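Local coordinates for protein probable amidase (Thermus thermophilus, PDB 2DC0) that is a probable amidase whose chain folds around a long mixed beta sheet flanked by helices, as in the amidase signature family, at residues Gln32-Leu37 with Val155-Gly160; Gly170-Pro175 with Gly207-Ser212. One frame throughout, in Å; residues are numbered along the deposited sequence.

Contact 1 (Gln32-Leu37 with Val155-Gly160)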
# COMPACT_ATOMS: atom_id res chain seq x y z
N GLN A 32 -41.70 -6.98 0.08
CA GLN A 32 -41.62 -5.55 0.34
C GLN A 32 -41.30 -5.24 1.81
O GLN A 32 -40.60 -4.27 2.09
CB GLN A 32 -42.95 -4.89 -0.05
CG GLN A 32 -42.96 -3.39 0.07
CD GLN A 32 -44.18 -2.79 -0.59
OE1 GLN A 32 -45.32 -3.19 -0.31
NE2 GLN A 32 -43.96 -1.82 -1.47
N ASP A 33 -41.80 -6.07 2.72
CA ASP A 33 -41.55 -5.84 4.14
C ASP A 33 -40.08 -5.99 4.54
O ASP A 33 -39.68 -5.55 5.62
CB ASP A 33 -42.44 -6.76 4.99
CG ASP A 33 -43.93 -6.41 4.86
OD1 ASP A 33 -44.24 -5.23 4.58
OD2 ASP A 33 -44.79 -7.31 5.03
N ARG A 34 -39.27 -6.58 3.67
CA ARG A 34 -37.84 -6.71 3.96
C ARG A 34 -37.19 -5.33 3.84
O ARG A 34 -36.07 -5.12 4.31
CB ARG A 34 -37.18 -7.71 2.99
CG ARG A 34 -37.57 -9.16 3.25
CD ARG A 34 -37.19 -9.58 4.66
NE ARG A 34 -36.98 -11.02 4.78
CZ ARG A 34 -37.95 -11.93 4.80
NH1 ARG A 34 -39.22 -11.56 4.72
NH2 ARG A 34 -37.65 -13.22 4.90
N ASN A 35 -37.90 -4.40 3.20
CA ASN A 35 -37.45 -3.01 3.05
C ASN A 35 -36.10 -2.85 2.36
O ASN A 35 -35.29 -2.01 2.75
CB ASN A 35 -37.44 -2.35 4.44
CG ASN A 35 -37.36 -0.84 4.38
OD1 ASN A 35 -38.00 -0.20 3.54
ND2 ASN A 35 -36.58 -0.25 5.29
N ALA A 36 -35.87 -3.64 1.32
CA ALA A 36 -34.61 -3.59 0.59
C ALA A 36 -34.46 -2.41 -0.37
O ALA A 36 -33.34 -2.01 -0.69
CB ALA A 36 -34.41 -4.90 -0.19
N LEU A 37 -35.57 -1.85 -0.83
CA LEU A 37 -35.51 -0.76 -1.79
C LEU A 37 -35.73 0.64 -1.24
O LEU A 37 -36.66 0.88 -0.47
CB LEU A 37 -36.50 -1.03 -2.93
CG LEU A 37 -36.35 -2.40 -3.60
CD1 LEU A 37 -37.26 -2.48 -4.82
CD2 LEU A 37 -34.90 -2.62 -4.01
N VAL A 155 -30.61 -9.01 -4.04
CA VAL A 155 -30.00 -10.08 -4.83
C VAL A 155 -30.39 -11.46 -4.29
O VAL A 155 -30.68 -12.38 -5.06
CB VAL A 155 -28.45 -9.95 -4.83
CG1 VAL A 155 -27.80 -11.15 -5.52
CG2 VAL A 155 -28.05 -8.66 -5.54
N ALA A 156 -30.42 -11.60 -2.97
CA ALA A 156 -30.78 -12.87 -2.35
C ALA A 156 -32.23 -13.26 -2.65
O ALA A 156 -32.53 -14.44 -2.84
CB ALA A 156 -30.57 -12.79 -0.85
N LEU A 157 -33.11 -12.27 -2.71
CA LEU A 157 -34.53 -12.51 -2.95
C LEU A 157 -34.96 -12.46 -4.41
O LEU A 157 -36.13 -12.68 -4.72
CB LEU A 157 -35.35 -11.50 -2.13
CG LEU A 157 -35.19 -11.62 -0.60
CD1 LEU A 157 -36.01 -10.56 0.12
CD2 LEU A 157 -35.65 -13.01 -0.18
N GLY A 158 -34.02 -12.18 -5.31
CA GLY A 158 -34.37 -12.13 -6.72
C GLY A 158 -34.94 -10.80 -7.16
O GLY A 158 -35.53 -10.70 -8.24
N ILE A 159 -34.80 -9.77 -6.34
CA ILE A 159 -35.29 -8.44 -6.69
C ILE A 159 -34.16 -7.85 -7.53
O ILE A 159 -33.34 -7.05 -7.05
CB ILE A 159 -35.53 -7.58 -5.43
CG1 ILE A 159 -36.51 -8.31 -4.49
CG2 ILE A 159 -36.10 -6.22 -5.82
CD1 ILE A 159 -36.57 -7.76 -3.07
N GLY A 160 -34.12 -8.25 -8.79
CA GLY A 160 -33.05 -7.81 -9.67
C GLY A 160 -32.08 -8.97 -9.65
O GLY A 160 -32.06 -9.74 -8.68
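Leu37 and Ile159 meet where the loop leading into edge strand 37-40 passes the C-terminal end of helix 149-157, which finishes in a Schellman motif. CD1 of Leu37 lies 4.0 Å from CG2 of Ile159, the two side chains running at a slant to one another. The second touch is made by Arg34, earlier in the loop, whose aliphatic part does the work: its CG sits 3.8 Å from CD1 of Leu157, with the side chains crossing at about a right angle. Between these two pairs comes Ala36, its CB directed toward the helix end and 4.6 Å from Ile159 CD1, a looser approach.

With CG of Arg34 anti to the carbonyl carbon (chi1 -71°), the methylene comes against the leucine; the bend at chi2 (-59°) then takes the rest of the chain off another way, NE to the carbonyl of Asn136 and NH2 to that of Ala137. Helix 17-30 covers the apolar patch, with Ala28 touching both Leu37 and Ile159, and Arg27 NE bonded to Leu157 O.

Around Arg34 a short 3-10 turn is closed by Asn35 N to Gln32 O at 2.9 Å. On the other segment Gly158 leaves the helix with positive phi (84°), and Ile159 just beyond it points toward the same loop as Leu157. Ile159 itself centres an inverse gamma turn, spanned by a weak bond from Gly160 N to Gly158 O, 2.9 Å long.

Contact 2 (Gly170-Pro175 with Gly207-Ser212)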
# COMPACT_ATOMS: atom_id res chain seq x y z
N GLY A 170 -15.91 -3.50 4.90
CA GLY A 170 -16.59 -4.77 4.76
C GLY A 170 -18.03 -4.63 4.27
O GLY A 170 -18.75 -5.62 4.15
N SER A 171 -18.43 -3.41 3.95
CA SER A 171 -19.81 -3.15 3.52
C SER A 171 -20.39 -3.94 2.35
O SER A 171 -21.58 -3.85 2.07
CB SER A 171 -19.99 -1.66 3.31
OG SER A 171 -20.13 -1.04 4.58
N ILE A 172 -19.55 -4.70 1.65
CA ILE A 172 -20.03 -5.55 0.56
C ILE A 172 -19.99 -7.00 1.06
O ILE A 172 -20.97 -7.73 0.96
CB ILE A 172 -19.14 -5.43 -0.70
CG1 ILE A 172 -19.56 -4.20 -1.52
CG2 ILE A 172 -19.24 -6.68 -1.56
CD1 ILE A 172 -18.55 -3.75 -2.57
N ARG A 173 -18.85 -7.40 1.61
CA ARG A 173 -18.66 -8.75 2.10
C ARG A 173 -19.55 -9.13 3.29
O ARG A 173 -20.11 -10.24 3.32
CB ARG A 173 -17.18 -8.95 2.44
CG ARG A 173 -16.29 -8.82 1.20
CD ARG A 173 -14.84 -8.54 1.56
NE ARG A 173 -14.66 -7.16 2.03
CZ ARG A 173 -13.70 -6.79 2.86
NH1 ARG A 173 -12.82 -7.69 3.30
NH2 ARG A 173 -13.60 -5.52 3.25
N ILE A 174 -19.71 -8.23 4.25
CA ILE A 174 -20.54 -8.51 5.42
C ILE A 174 -22.00 -8.81 5.05
O ILE A 174 -22.55 -9.83 5.44
CB ILE A 174 -20.46 -7.35 6.45
CG1 ILE A 174 -19.02 -7.29 7.00
CG2 ILE A 174 -21.46 -7.57 7.59
CD1 ILE A 174 -18.68 -6.01 7.70
N PRO A 175 -22.66 -7.91 4.30
CA PRO A 175 -24.05 -8.20 3.94
C PRO A 175 -24.17 -9.44 3.04
O PRO A 175 -25.16 -10.17 3.12
CB PRO A 175 -24.53 -6.91 3.27
CG PRO A 175 -23.28 -6.30 2.74
CD PRO A 175 -22.26 -6.57 3.82
N GLY A 207 -18.09 -2.37 -5.84
CA GLY A 207 -18.08 -3.78 -6.22
C GLY A 207 -19.46 -4.38 -6.35
O GLY A 207 -20.44 -3.83 -5.85
N PRO A 208 -19.58 -5.53 -7.03
CA PRO A 208 -20.87 -6.19 -7.23
C PRO A 208 -21.32 -7.19 -6.17
O PRO A 208 -20.51 -7.77 -5.43
CB PRO A 208 -20.68 -6.88 -8.57
CG PRO A 208 -19.27 -7.39 -8.42
CD PRO A 208 -18.53 -6.19 -7.84
N LEU A 209 -22.64 -7.38 -6.12
CA LEU A 209 -23.31 -8.34 -5.25
C LEU A 209 -24.05 -9.20 -6.27
O LEU A 209 -24.85 -8.69 -7.06
CB LEU A 209 -24.29 -7.64 -4.31
CG LEU A 209 -23.57 -7.04 -3.10
CD1 LEU A 209 -24.32 -5.84 -2.58
CD2 LEU A 209 -23.43 -8.11 -2.01
N THR A 210 -23.77 -10.50 -6.25
CA THR A 210 -24.35 -11.43 -7.20
C THR A 210 -24.80 -12.75 -6.57
O THR A 210 -24.59 -12.98 -5.38
CB THR A 210 -23.32 -11.80 -8.28
OG1 THR A 210 -22.17 -12.38 -7.65
CG2 THR A 210 -22.88 -10.56 -9.05
N ARG A 211 -25.39 -13.61 -7.39
CA ARG A 211 -25.84 -14.91 -6.93
C ARG A 211 -24.79 -16.00 -7.20
O ARG A 211 -24.93 -17.13 -6.74
CB ARG A 211 -27.16 -15.29 -7.62
CG ARG A 211 -28.33 -14.40 -7.23
CD ARG A 211 -29.59 -14.81 -7.97
NE ARG A 211 -30.04 -16.13 -7.56
CZ ARG A 211 -30.64 -16.39 -6.40
NH1 ARG A 211 -30.87 -15.41 -5.53
NH2 ARG A 211 -31.01 -17.63 -6.10
N SER A 212 -23.75 -15.66 -7.95
CA SER A 212 -22.71 -16.64 -8.26
C SER A 212 -21.37 -15.98 -8.51
O SER A 212 -21.30 -14.77 -8.78
CB SER A 212 -23.10 -17.45 -9.50
OG SER A 212 -23.18 -16.58 -10.63
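Residues 170-175, Gly-Ser-Ile-Arg-Ile-Pro, probably belong to the glycine- and serine-rich signature region of the amidase family; they form the turn that starts helix 173-179, and Ile172 presses it onto strand 206-210, well inside the large mixed sheet. Its CD1 methyl rests on the bare backbone of Gly207, 3.6 Å from the Gly207 N and 3.7 Å from its CA; with no side chain on the glycine, the methyl reaches the main chain itself. Ile172 gets there by setting CG1 opposite its own carbonyl carbon (chi1 -83°) and extending the chain to CD1. The other branch, CG2, lies over the strand further along, 4.2 Å from Pro208 O. Leu209 completes the fit: its CD2 comes within 3.9 Å of the Ile172 carbonyl O. More loosely, Leu209 CD2 approaches Ile172 CG2 at 4.5 Å. The contact is therefore apolar and buried, methyl groups lying against main chain more closely than against each other.

The turn is also held by bonds of its own and by its neighbours. Ile174 N bonds to Gly170 O at 2.8 Å, Ser171 O accepts from Ser148 OG, and Asp167 takes the Ile172 N with OD2 while pairing with Arg173 NH2 in a salt bridge through OD1.

On the strand side, backbone bonds tie Gly207 and Leu209 to Gly165 and Ser163 of strand 163-166, and Pro208 and Thr210 to Phe184 and Val182 of strand 182-185. Leu209 also packs on Ser151, Ala152 and Val155 of helix 149-157, whereas the Pro208 ring, whose CB points away from the turn, packs on Leu219 and Thr220 of helix 213-224. Just past the strand, Ser212 is the N-cap of that helix, and Thr210 OG1 donates to Ser212 O at 2.8 Å, arriving 34° off the carbonyl plane.

Contact 1 closes before contact 2 opens along the chain, and their centres lie about 14 Å apart. Helix 149-157 joins them: its C-terminal end belongs to contact 1, and a side of it covers strand 206-210 of contact 2. The two also touch directly, for Arg211 NH1 probably bonds to Val155 O at 3.1 Å, and the Val155 side chain lies against the backbone at Leu209 and Thr210. Within the one large sheet, contact 1 sits by the outermost strand 37-40 and contact 2 on an inner strand, with strands 110-115, 69-73 and 163-166 between. The centre of contact 1 thus lies about 15 Å from the centre of the chain, and that of contact 2 about 3 Å from it.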